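Local atomic coordinates of branched-chain amino acid aminotransferase (Thermoproteus uzoniensis 768-20, PDB entry 6THQ), a protein that catalyses the pyridoxal-phosphate-dependent transfer of amino groups to 2-oxoglutarate, probably from leucine, isoleucine and valine, in branched-chain amino acid metabolism. Residues V42-R47 / M160-G165; R61-R66 / E221-E226; I204-V209 / L249-E254. One frame throughout, in Å; residues are numbered along the deposited sequence. Where two conformers were deposited one is given.

Interaction 1: residues V42-R47 / M160-G165; sequences VFEGIR and MAKATG. With PY5 (2-[O-phosphonopyridoxyl]-amino-pentanoic acid), chain E; PLP (pyridoxal-5'-phosphate), chain D.
The carbonyl oxygen of K162 is gripped from the strand side: F43 N donates a hydrogen bond to K162 O at 3.1 Å, straight at 161° and close to the C=O axis, while V42 CA brings its hydrogen to the same K162 O with the carbon 3.3 Å away. This joins the start of strand 42-50 to an irregular loop, since K162 is the centre of an inverse gamma turn and V42 makes a single bridge to A163. Past the backbone, F43 and K162 cross at about a right angle. With chi1 at 67°, F43 CG sits between its own N and carbonyl carbon, which lays the phenyl ring over the lysine chain; K162 CG is 4.0 Å from the ring centroid in a CH-pi contact over one face, offset toward the rim. T164 CG2 adds an oblique apolar touch, 3.9 Å from F43 CD1, and A163 O lies at the ring edge. All this lies at the cofactor site of a class IV aminotransferase, whose lysine carries pyridoxal phosphate as a Schiff base. The position of K162 is consistent with that role: its chain is bent at chi4 and its NZ ends beside PLP C4A. PLP and PY5 overlap at one place and K162 has two conformers, so the very short approaches there are doubtful. Subject to the same doubt, K162 NZ reaches PY5 O at 2.9 Å and, more weakly, PLP O3 at 3.0 Å. G45, lacking a side chain, lets PY5 O come to 3.5 Å from its CA. Y167 meets the F43 ring edge-to-face, and N37 of the second subunit packs on F43, while S70 OG is hydrogen-bonded to K162 N.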
loop_
_atom_site.group_PDB
_atom_site.type_symbol
_atom_site.label_atom_id
_atom_site.label_comp_id
_atom_site.label_asym_id
_atom_site.label_seq_id
_atom_site.Cartn_x
_atom_site.Cartn_y
_atom_site.Cartn_z
ATOM N N VAL A 42 -3.579 3.292 -8.524
ATOM C CA VAL A 42 -4.961 2.749 -8.557
ATOM C C VAL A 42 -4.989 1.687 -9.640
ATOM O O VAL A 42 -4.182 1.732 -10.540
ATOM C CB VAL A 42 -6.045 3.811 -8.730
ATOM C CG1 VAL A 42 -6.005 4.811 -7.559
ATOM C CG2 VAL A 42 -5.933 4.580 -10.057
ATOM N N PHE A 43 -5.870 0.709 -9.520
ATOM C CA PHE A 43 -6.018 -0.308 -10.527
ATOM C C PHE A 43 -7.506 -0.722 -10.742
ATOM O O PHE A 43 -8.401 -0.220 -10.067
ATOM C CB PHE A 43 -5.187 -1.524 -10.198
ATOM C CG PHE A 43 -5.647 -2.275 -8.988
ATOM C CD1 PHE A 43 -5.351 -1.794 -7.678
ATOM C CD2 PHE A 43 -6.334 -3.486 -9.115
ATOM C CE1 PHE A 43 -5.741 -2.538 -6.551
ATOM C CE2 PHE A 43 -6.718 -4.228 -7.998
ATOM C CZ PHE A 43 -6.429 -3.747 -6.723
ATOM N N GLU A 44 -7.756 -1.622 -11.701
ATOM C CA GLU A 44 -9.079 -2.125 -11.984
ATOM C C GLU A 44 -9.015 -3.601 -12.278
ATOM O O GLU A 44 -7.925 -4.190 -12.429
ATOM C CB GLU A 44 -9.749 -1.362 -13.151
ATOM C CG GLU A 44 -10.531 -0.100 -12.742
ATOM C CD GLU A 44 -11.659 -0.412 -11.742
ATOM O OE1 GLU A 44 -12.162 -1.576 -11.734
ATOM O OE2 GLU A 44 -12.049 0.478 -10.948
ATOM N N GLY A 45 -10.191 -4.210 -12.325
ATOM C CA GLY A 45 -10.384 -5.606 -12.662
ATOM C C GLY A 45 -11.587 -5.618 -13.616
ATOM O O GLY A 45 -12.663 -5.186 -13.237
ATOM N N ILE A 46 -11.392 -6.088 -14.867
ATOM C CA ILE A 46 -12.433 -6.076 -15.879
ATOM C C ILE A 46 -12.448 -7.408 -16.566
ATOM O O ILE A 46 -11.399 -7.950 -16.922
ATOM C CB ILE A 46 -12.246 -4.975 -16.916
ATOM C CG1 ILE A 46 -11.919 -3.651 -16.263
ATOM C CG2 ILE A 46 -13.575 -4.806 -17.660
ATOM C CD1 ILE A 46 -11.599 -2.495 -17.209
ATOM N N ARG A 47 -13.623 -8.009 -16.681
ATOM C CA ARG A 47 -13.673 -9.287 -17.370
ATOM C C ARG A 47 -14.179 -9.113 -18.810
ATOM O O ARG A 47 -14.933 -8.180 -19.114
ATOM C CB ARG A 47 -14.547 -10.265 -16.616
ATOM C CG ARG A 47 -13.751 -11.223 -15.732
ATOM C CD ARG A 47 -14.697 -12.291 -15.291
ATOM N NE ARG A 47 -14.160 -13.173 -14.300
ATOM C CZ ARG A 47 -13.739 -14.398 -14.566
ATOM N NH1 ARG A 47 -13.788 -14.857 -15.784
ATOM N NH2 ARG A 47 -13.266 -15.177 -13.606
ATOM N N MET A 160 -12.730 3.058 -0.053
ATOM C CA MET A 160 -13.691 3.006 -1.172
ATOM C C MET A 160 -12.914 3.006 -2.561
ATOM O O MET A 160 -13.430 2.475 -3.532
ATOM C CB MET A 160 -14.725 4.139 -1.126
ATOM C CG MET A 160 -16.070 3.752 -1.788
ATOM S SD MET A 160 -17.334 5.067 -1.913
ATOM C CE MET A 160 -16.612 6.063 -3.224
ATOM N N ALA A 161 -11.704 3.582 -2.620
ATOM C CA ALA A 161 -10.926 3.542 -3.836
ATOM C C ALA A 161 -10.216 2.189 -4.061
ATOM O O ALA A 161 -9.867 1.491 -3.103
ATOM C CB ALA A 161 -9.927 4.665 -3.831
ATOM N N LYS A 162 -10.035 1.798 -5.318
ATOM C CA LYS A 162 -9.268 0.571 -5.603
ATOM C C LYS A 162 -7.841 1.026 -5.716
ATOM O O LYS A 162 -7.298 1.167 -6.832
ATOM C CB LYS A 162 -9.798 -0.177 -6.854
ATOM C CG LYS A 162 -9.676 -1.691 -6.766
ATOM C CD LYS A 162 -10.373 -2.415 -7.912
ATOM C CE LYS A 162 -10.885 -3.808 -7.556
ATOM N NZ LYS A 162 -10.043 -4.937 -8.041
ATOM N N ALA A 163 -7.254 1.319 -4.556
ATOM C CA ALA A 163 -5.914 1.946 -4.479
ATOM C C ALA A 163 -4.928 0.858 -4.098
ATOM O O ALA A 163 -5.187 0.032 -3.227
ATOM C CB ALA A 163 -5.867 3.055 -3.411
ATOM N N THR A 164 -3.767 0.854 -4.734
ATOM C CA THR A 164 -2.854 -0.267 -4.582
ATOM C C THR A 164 -2.384 -0.510 -3.155
ATOM O O THR A 164 -2.397 -1.633 -2.694
ATOM C CB THR A 164 -1.619 -0.002 -5.459
ATOM O OG1 THR A 164 -1.088 1.262 -5.080
ATOM C CG2 THR A 164 -1.992 0.019 -6.992
ATOM N N GLY A 165 -1.948 0.531 -2.455
ATOM C CA GLY A 165 -1.336 0.314 -1.149
ATOM C C GLY A 165 -2.332 -0.283 -0.157
ATOM O O GLY A 165 -1.910 -1.017 0.705
HETATM N N1 PY5 E . -13.874 -5.991 -2.564
HETATM C C2 PY5 E . -12.544 -6.154 -2.798
HETATM C C2A PY5 E . -11.580 -6.054 -1.644
HETATM C C3 PY5 E . -12.084 -6.527 -4.181
HETATM O O3 PY5 E . -10.763 -6.758 -4.477
HETATM C C4 PY5 E . -13.134 -6.647 -5.252
HETATM C C4A PY5 E . -12.782 -7.023 -6.689
HETATM C C5 PY5 E . -14.541 -6.400 -4.846
HETATM C C6 PY5 E . -14.815 -6.075 -3.520
HETATM C C5A PY5 E . -15.646 -6.498 -5.895
HETATM O O4P PY5 E . -15.385 -5.536 -6.928
HETATM P P PY5 E . -15.975 -5.629 -8.424
HETATM O O1P PY5 E . -15.005 -6.527 -9.148
HETATM O O2P PY5 E . -17.289 -6.336 -8.271
HETATM O O3P PY5 E . -16.023 -4.174 -8.868
HETATM N N PY5 E . -11.419 -6.585 -6.849
HETATM C CA PY5 E . -10.476 -7.525 -7.405
HETATM C C PY5 E . -11.186 -7.981 -8.669
HETATM O O PY5 E . -10.726 -7.282 -9.569
HETATM C CB PY5 E . -9.861 -8.515 -6.374
HETATM C CG PY5 E . -8.329 -8.419 -6.364
HETATM C CD PY5 E . -7.802 -9.445 -7.371
HETATM O OXT PY5 E . -12.121 -8.834 -8.827
HETATM N N1 PLP D . -13.566 -5.709 -3.106
HETATM C C2 PLP D . -12.254 -5.531 -3.371
HETATM C C2A PLP D . -11.369 -5.351 -2.184
HETATM C C3 PLP D . -11.749 -5.603 -4.779
HETATM O O3 PLP D . -10.433 -5.462 -5.134
HETATM C C4 PLP D . -12.758 -5.825 -5.857
HETATM C C4A PLP D . -12.315 -5.876 -7.314
HETATM C C5 PLP D . -14.173 -5.981 -5.402
HETATM C C6 PLP D . -14.489 -5.917 -4.045
HETATM C C5A PLP D . -15.305 -6.233 -6.373
HETATM O O4P PLP D . -15.506 -5.094 -7.178
HETATM P P PLP D . -15.986 -5.356 -8.678
HETATM O O1P PLP D . -14.912 -6.293 -9.173
HETATM O O2P PLP D . -17.323 -6.025 -8.554
HETATM O O3P PLP D . -16.008 -3.958 -9.243
#

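Interaction 2: residues R61-R66 / E221-E226; sequences RDHMER and EGITRE. With PLP (pyridoxal-5'-phosphate), chain D; PY5 (2-[O-phosphonopyridoxyl]-amino-pentanoic acid), chain E.
I223 rests its CG1 over one face each of H63 and R66, two flat groups of helix 60-74 set at a corner around it, in the phosphate-binding cup at the start of helix 223-234. The imidazole of H63 takes CG1 over its face, 3.8 Å above the plane and offset toward the rim, a CH-pi contact. The guanidinium of R66 lies closer, with I223 CG1 3.4 Å above its plane, while its edge is turned to polar partners. I223 CD1 runs on to D62 CB, 3.7 Å away. R66 is bent at chi3 (71°), which points NH1 and NH2 at the phosphate; E44 holds its NE from behind by a salt bridge and also takes a hydrogen bond with H63 ND1. With G222 at the N-cap, the first helical amides are open to the anion: I223 N donates to PLP O3P at 2.7 Å, nearly straight at 177°, and T224 N to PLP O2P, also at 2.7 Å. The overlapping PY5 phosphate is held in the same manner. R66 NH1 serves two acceptors, PLP O3P at 2.6 Å and the backbone oxygen E221 O at 3.0 Å, which lies in the guanidinium plane although NH1 stands above the carbonyl plane.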
loop_
_atom_site.group_PDB
_atom_site.type_symbol
_atom_site.label_atom_id
_atom_site.label_comp_id
_atom_site.label_asym_id
_atom_site.label_seq_id
_atom_site.Cartn_x
_atom_site.Cartn_y
_atom_site.Cartn_z
ATOM N N ARG A 61 -16.957 0.810 -19.401
ATOM C CA ARG A 61 -17.007 2.232 -19.128
ATOM C C ARG A 61 -17.107 2.520 -17.599
ATOM O O ARG A 61 -16.431 3.424 -17.080
ATOM C CB ARG A 61 -18.195 2.854 -19.898
ATOM C CG ARG A 61 -18.337 4.346 -19.817
ATOM C CD ARG A 61 -17.332 4.973 -20.748
ATOM N NE ARG A 61 -17.344 6.423 -20.540
ATOM C CZ ARG A 61 -17.438 7.348 -21.495
ATOM N NH1 ARG A 61 -17.495 6.995 -22.791
ATOM N NH2 ARG A 61 -17.444 8.627 -21.128
ATOM N N ASP A 62 -17.967 1.770 -16.917
ATOM C CA ASP A 62 -18.156 1.858 -15.511
ATOM C C ASP A 62 -16.789 1.618 -14.803
ATOM O O ASP A 62 -16.406 2.418 -13.965
ATOM C CB ASP A 62 -19.201 0.826 -15.005
ATOM C CG ASP A 62 -20.654 1.156 -15.435
ATOM O OD1 ASP A 62 -20.997 2.329 -15.623
ATOM O OD2 ASP A 62 -21.500 0.230 -15.547
ATOM N N HIS A 63 -16.063 0.555 -15.163
ATOM C CA HIS A 63 -14.761 0.305 -14.568
ATOM C C HIS A 63 -13.806 1.439 -14.818
ATOM O O HIS A 63 -13.077 1.824 -13.894
ATOM C CB HIS A 63 -14.193 -1.001 -15.028
ATOM C CG HIS A 63 -14.817 -2.178 -14.356
ATOM N ND1 HIS A 63 -14.421 -2.634 -13.113
ATOM C CD2 HIS A 63 -15.828 -2.992 -14.745
ATOM C CE1 HIS A 63 -15.139 -3.691 -12.779
ATOM N NE2 HIS A 63 -15.987 -3.948 -13.765
ATOM N N MET A 64 -13.807 2.014 -16.017
ATOM C CA MET A 64 -12.850 3.101 -16.305
ATOM C C MET A 64 -13.223 4.422 -15.605
ATOM O O MET A 64 -12.354 5.181 -15.176
ATOM C CB MET A 64 -12.612 3.291 -17.817
ATOM C CG MET A 64 -11.987 2.069 -18.488
ATOM S SD MET A 64 -10.393 1.753 -17.678
ATOM C CE MET A 64 -9.778 0.311 -18.489
ATOM N N GLU A 65 -14.502 4.699 -15.455
ATOM C CA GLU A 65 -14.880 5.837 -14.663
ATOM C C GLU A 65 -14.509 5.648 -13.176
ATOM O O GLU A 65 -14.192 6.634 -12.521
ATOM C CB GLU A 65 -16.357 6.113 -14.771
ATOM C CG GLU A 65 -16.744 6.685 -16.095
ATOM C CD GLU A 65 -18.259 6.824 -16.226
ATOM O OE1 GLU A 65 -19.040 6.399 -15.303
ATOM O OE2 GLU A 65 -18.681 7.359 -17.277
ATOM N N ARG A 66 -14.575 4.416 -12.656
ATOM C CA ARG A 66 -14.218 4.117 -11.284
ATOM C C ARG A 66 -12.697 4.308 -11.123
ATOM O O ARG A 66 -12.243 4.829 -10.088
ATOM C CB ARG A 66 -14.632 2.712 -10.822
ATOM C CG ARG A 66 -14.365 2.519 -9.305
ATOM C CD ARG A 66 -14.968 1.246 -8.800
ATOM N NE ARG A 66 -14.230 0.064 -9.297
ATOM C CZ ARG A 66 -14.566 -1.214 -9.084
ATOM N NH1 ARG A 66 -15.648 -1.524 -8.394
ATOM N NH2 ARG A 66 -13.853 -2.211 -9.600
ATOM N N GLU A 221 -16.832 -0.084 -3.605
ATOM C CA GLU A 221 -18.112 0.049 -4.297
ATOM C C GLU A 221 -18.053 -0.844 -5.574
ATOM O O GLU A 221 -17.759 -0.347 -6.659
ATOM C CB GLU A 221 -18.330 1.509 -4.652
ATOM C CG GLU A 221 -19.664 1.711 -5.296
ATOM C CD GLU A 221 -20.075 3.177 -5.546
ATOM O OE1 GLU A 221 -19.215 4.104 -5.486
ATOM O OE2 GLU A 221 -21.302 3.321 -5.876
ATOM N N GLY A 222 -18.268 -2.158 -5.404
ATOM C CA GLY A 222 -18.037 -3.134 -6.451
ATOM C C GLY A 222 -19.047 -2.972 -7.602
ATOM O O GLY A 222 -20.248 -2.648 -7.376
ATOM N N ILE A 223 -18.586 -3.196 -8.829
ATOM C CA ILE A 223 -19.480 -3.079 -9.958
ATOM C C ILE A 223 -20.316 -4.395 -10.066
ATOM O O ILE A 223 -21.453 -4.373 -10.554
ATOM C CB ILE A 223 -18.674 -2.827 -11.219
ATOM C CG1 ILE A 223 -17.771 -1.578 -11.121
ATOM C CG2 ILE A 223 -19.514 -3.049 -12.450
ATOM C CD1 ILE A 223 -18.132 -0.263 -11.678
ATOM N N THR A 224 -19.799 -5.528 -9.594
ATOM C CA THR A 224 -20.614 -6.700 -9.516
ATOM C C THR A 224 -21.735 -6.536 -8.512
ATOM O O THR A 224 -22.894 -6.901 -8.777
ATOM C CB THR A 224 -19.803 -7.909 -9.129
ATOM O OG1 THR A 224 -18.645 -7.919 -9.965
ATOM C CG2 THR A 224 -20.599 -9.213 -9.314
ATOM N N ARG A 225 -21.386 -5.992 -7.348
ATOM C CA ARG A 225 -22.332 -5.649 -6.291
ATOM C C ARG A 225 -23.485 -4.850 -6.916
ATOM O O ARG A 225 -24.668 -5.157 -6.697
ATOM C CB ARG A 225 -21.584 -4.834 -5.208
ATOM C CG ARG A 225 -22.407 -4.315 -4.033
ATOM C CD ARG A 225 -21.563 -3.399 -3.169
ATOM N NE ARG A 225 -22.334 -2.945 -1.996
ATOM C CZ ARG A 225 -23.159 -1.896 -2.004
ATOM N NH1 ARG A 225 -23.267 -1.207 -3.084
ATOM N NH2 ARG A 225 -23.863 -1.543 -0.934
ATOM N N GLU A 226 -23.144 -3.807 -7.661
ATOM C CA GLU A 226 -24.139 -2.959 -8.279
ATOM C C GLU A 226 -24.990 -3.740 -9.280
ATOM O O GLU A 226 -26.204 -3.631 -9.280
ATOM C CB GLU A 226 -23.464 -1.776 -8.935
ATOM C CG GLU A 226 -24.428 -0.624 -9.228
ATOM C CD GLU A 226 -23.828 0.394 -10.184
ATOM O OE1 GLU A 226 -22.610 0.694 -10.015
ATOM O OE2 GLU A 226 -24.556 0.901 -11.093
HETATM N N1 PLP D . -13.566 -5.709 -3.106
HETATM C C2 PLP D . -12.254 -5.531 -3.371
HETATM C C2A PLP D . -11.369 -5.351 -2.184
HETATM C C3 PLP D . -11.749 -5.603 -4.779
HETATM O O3 PLP D . -10.433 -5.462 -5.134
HETATM C C4 PLP D . -12.758 -5.825 -5.857
HETATM C C4A PLP D . -12.315 -5.876 -7.314
HETATM C C5 PLP D . -14.173 -5.981 -5.402
HETATM C C6 PLP D . -14.489 -5.917 -4.045
HETATM C C5A PLP D . -15.305 -6.233 -6.373
HETATM O O4P PLP D . -15.506 -5.094 -7.178
HETATM P P PLP D . -15.986 -5.356 -8.678
HETATM O O1P PLP D . -14.912 -6.293 -9.173
HETATM O O2P PLP D . -17.323 -6.025 -8.554
HETATM O O3P PLP D . -16.008 -3.958 -9.243
HETATM N N1 PY5 E . -13.874 -5.991 -2.564
HETATM C C2 PY5 E . -12.544 -6.154 -2.798
HETATM C C2A PY5 E . -11.580 -6.054 -1.644
HETATM C C3 PY5 E . -12.084 -6.527 -4.181
HETATM O O3 PY5 E . -10.763 -6.758 -4.477
HETATM C C4 PY5 E . -13.134 -6.647 -5.252
HETATM C C4A PY5 E . -12.782 -7.023 -6.689
HETATM C C5 PY5 E . -14.541 -6.400 -4.846
HETATM C C6 PY5 E . -14.815 -6.075 -3.520
HETATM C C5A PY5 E . -15.646 -6.498 -5.895
HETATM O O4P PY5 E . -15.385 -5.536 -6.928
HETATM P P PY5 E . -15.975 -5.629 -8.424
HETATM O O1P PY5 E . -15.005 -6.527 -9.148
HETATM O O2P PY5 E . -17.289 -6.336 -8.271
HETATM O O3P PY5 E . -16.023 -4.174 -8.868
HETATM N N PY5 E . -11.419 -6.585 -6.849
HETATM C CA PY5 E . -10.476 -7.525 -7.405
HETATM C C PY5 E . -11.186 -7.981 -8.669
HETATM O O PY5 E . -10.726 -7.282 -9.569
HETATM C CB PY5 E . -9.861 -8.515 -6.374
HETATM C CG PY5 E . -8.329 -8.419 -6.364
HETATM C CD PY5 E . -7.802 -9.445 -7.371
HETATM O OXT PY5 E . -12.121 -8.834 -8.827
#

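Interaction 3: residues I204-V209 / L249-E254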
loop_
_atom_site.group_PDB
_atom_site.type_symbol
_atom_site.label_atom_id
_atom_site.label_comp_id
_atom_site.label_asym_id
_atom_site.label_seq_id
_atom_site.Cartn_x
_atom_site.Cartn_y
_atom_site.Cartn_z
ATOM N N ILE A 204 -25.834 -11.738 1.948
ATOM C CA ILE A 204 -26.482 -12.849 2.615
ATOM C C ILE A 204 -27.984 -12.742 2.323
ATOM O O ILE A 204 -28.495 -11.680 1.897
ATOM C CB ILE A 204 -26.292 -12.836 4.142
ATOM C CG1 ILE A 204 -27.037 -11.675 4.770
ATOM C CG2 ILE A 204 -24.800 -12.914 4.548
ATOM C CD1 ILE A 204 -26.986 -11.739 6.284
ATOM N N VAL A 205 -28.686 -13.845 2.572
ATOM C CA VAL A 205 -30.138 -13.891 2.481
ATOM C C VAL A 205 -30.665 -14.334 3.830
ATOM O O VAL A 205 -30.262 -15.366 4.365
ATOM C CB VAL A 205 -30.614 -14.857 1.423
ATOM C CG1 VAL A 205 -32.148 -14.977 1.483
ATOM C CG2 VAL A 205 -30.185 -14.364 0.063
ATOM N N ARG A 206 -31.540 -13.523 4.405
ATOM C CA ARG A 206 -32.102 -13.829 5.723
ATOM C C ARG A 206 -33.650 -13.614 5.615
ATOM O O ARG A 206 -34.118 -12.490 5.297
ATOM C CB ARG A 206 -31.359 -12.994 6.817
ATOM C CG ARG A 206 -32.053 -12.376 8.041
ATOM C CD ARG A 206 -31.046 -11.884 9.154
ATOM N NE ARG A 206 -31.543 -12.223 10.511
ATOM C CZ ARG A 206 -31.463 -13.456 11.067
ATOM N NH1 ARG A 206 -30.842 -14.472 10.456
ATOM N NH2 ARG A 206 -32.000 -13.702 12.250
ATOM N N ARG A 207 -34.420 -14.697 5.862
ATOM C CA ARG A 207 -35.912 -14.698 5.753
ATOM C C ARG A 207 -36.325 -14.151 4.394
ATOM O O ARG A 207 -37.061 -13.157 4.348
ATOM C CB ARG A 207 -36.595 -13.821 6.839
ATOM C CG ARG A 207 -36.303 -14.139 8.308
ATOM C CD ARG A 207 -36.316 -12.875 9.182
ATOM N NE ARG A 207 -36.063 -13.219 10.585
ATOM C CZ ARG A 207 -36.718 -14.162 11.275
ATOM N NH1 ARG A 207 -37.676 -14.910 10.706
ATOM N NH2 ARG A 207 -36.385 -14.390 12.540
ATOM N N GLY A 208 -35.788 -14.729 3.308
ATOM C CA GLY A 208 -36.073 -14.232 1.949
ATOM C C GLY A 208 -35.691 -12.801 1.555
ATOM O O GLY A 208 -35.984 -12.401 0.435
ATOM N N VAL A 209 -35.048 -12.020 2.443
ATOM C CA VAL A 209 -34.502 -10.663 2.080
ATOM C C VAL A 209 -32.978 -10.732 1.785
ATOM O O VAL A 209 -32.206 -11.320 2.555
ATOM C CB VAL A 209 -34.789 -9.651 3.207
ATOM C CG1 VAL A 209 -34.312 -8.265 2.848
ATOM C CG2 VAL A 209 -36.295 -9.612 3.513
ATOM N N LEU A 249 -24.463 -13.680 9.743
ATOM C CA LEU A 249 -23.761 -14.435 8.784
ATOM C C LEU A 249 -23.822 -15.925 9.225
ATOM O O LEU A 249 -24.188 -16.772 8.460
ATOM C CB LEU A 249 -22.343 -13.871 8.727
ATOM C CG LEU A 249 -21.421 -14.549 7.684
ATOM C CD1 LEU A 249 -21.974 -14.431 6.271
ATOM C CD2 LEU A 249 -20.039 -13.962 7.811
ATOM N N TYR A 250 -23.522 -16.225 10.464
ATOM C CA TYR A 250 -23.624 -17.618 10.949
ATOM C C TYR A 250 -25.049 -18.224 10.772
ATOM O O TYR A 250 -25.243 -19.427 10.566
ATOM C CB TYR A 250 -23.241 -17.675 12.459
ATOM C CG TYR A 250 -21.770 -17.563 12.727
ATOM C CD1 TYR A 250 -20.820 -17.464 11.679
ATOM C CD2 TYR A 250 -21.300 -17.570 14.042
ATOM C CE1 TYR A 250 -19.435 -17.413 11.963
ATOM C CE2 TYR A 250 -19.920 -17.506 14.340
ATOM C CZ TYR A 250 -19.013 -17.440 13.312
ATOM O OH TYR A 250 -17.700 -17.350 13.673
ATOM N N ALA A 251 -26.036 -17.379 10.944
ATOM C CA ALA A 251 -27.445 -17.745 10.912
ATOM C C ALA A 251 -28.106 -17.489 9.568
ATOM O O ALA A 251 -29.321 -17.554 9.488
ATOM C CB ALA A 251 -28.220 -16.954 11.979
ATOM N N ALA A 252 -27.335 -17.186 8.509
ATOM C CA ALA A 252 -27.954 -16.772 7.270
ATOM C C ALA A 252 -28.599 -17.990 6.673
ATOM O O ALA A 252 -28.126 -19.121 6.912
ATOM C CB ALA A 252 -26.920 -16.196 6.341
ATOM N N ASP A 253 -29.679 -17.804 5.901
ATOM C CA ASP A 253 -30.253 -18.932 5.109
ATOM C C ASP A 253 -29.290 -19.218 3.967
ATOM O O ASP A 253 -29.129 -20.369 3.617
ATOM C CB ASP A 253 -31.672 -18.567 4.544
ATOM C CG ASP A 253 -32.690 -18.224 5.669
ATOM O OD1 ASP A 253 -32.790 -19.058 6.560
ATOM O OD2 ASP A 253 -33.401 -17.166 5.703
ATOM N N GLU A 254 -28.694 -18.173 3.339
ATOM C CA GLU A 254 -27.645 -18.370 2.320
ATOM C C GLU A 254 -26.660 -17.214 2.348
ATOM O O GLU A 254 -26.983 -16.172 2.867
ATOM C CB GLU A 254 -28.167 -18.494 0.886
ATOM C CG GLU A 254 -29.682 -18.455 0.674
ATOM C CD GLU A 254 -30.069 -18.428 -0.780
ATOM O OE1 GLU A 254 -31.303 -18.531 -1.032
ATOM O OE2 GLU A 254 -29.167 -18.259 -1.680
#
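With chi1 at -59°, D253 CG stands beside its own N and opposite its carbonyl carbon, and this carries the carboxylate across to the backbone of R207. OD2 of D253 is met by R207 N at 2.7 Å, nearly along the carboxylate C-O bond. E254 has chi1 near -2°, so that CG almost eclipses N; from there the chain runs extended alongside V205, both pointing the same way, with E254 CG 3.8 Å from V205 CB. Its carboxylate goes on to T281 OG1 and I280 N at the head of helix 279-292. The backbones form a classic beta bulge, in which D253 and E254 both face V205. V205 N donates to E254 O at 2.9 Å as one half of an antiparallel hydrogen-bonded pair. V205 O in return takes D253 N at 2.9 Å and, weakly, E254 N at 3.4 Å. R206 to V209 make a type I' turn, the two-residue hairpin loop between strands 201-206 and 209-212, so the D253 carboxylate tethers a tight turn through its first loop amide. One residue earlier on the strand, the side chains of I204 and L249 meet at a slant, I204 CG2 3.6 Å from L249 CD1, and I204 CB meets A252 CB at 4.1 Å. R206 NH1 comes within 3.6 Å of A251 O at its guanidinium edge, without a hydrogen bond. The contact thus ties the hairpin to the link between helix 246-250 and strand 254-259, with I244 of strand 239-245 against I204 and I270 of strand 265-270 against L249.

Interactions 1 and 2 lie in the buried centre of the chain, about 10 Å apart between centres, and share both the cofactor and E44, whose carboxylate reaches H63 and R66 on the helix of interaction 2. They divide the ligand: interaction 1 brings a lysine and the bare backbone of G45 to the pyridoxyl and amino-acid end, interaction 2 grips the phosphate with a guanidinium and helix-start amides. Interaction 3 is away from the site, its centre about 29 Å from that of interaction 1, and partly exposed; its bonds are mostly backbone, with one aspartate bridging to a turn. Interactions 2 and 3 alternate along the sequence without touching.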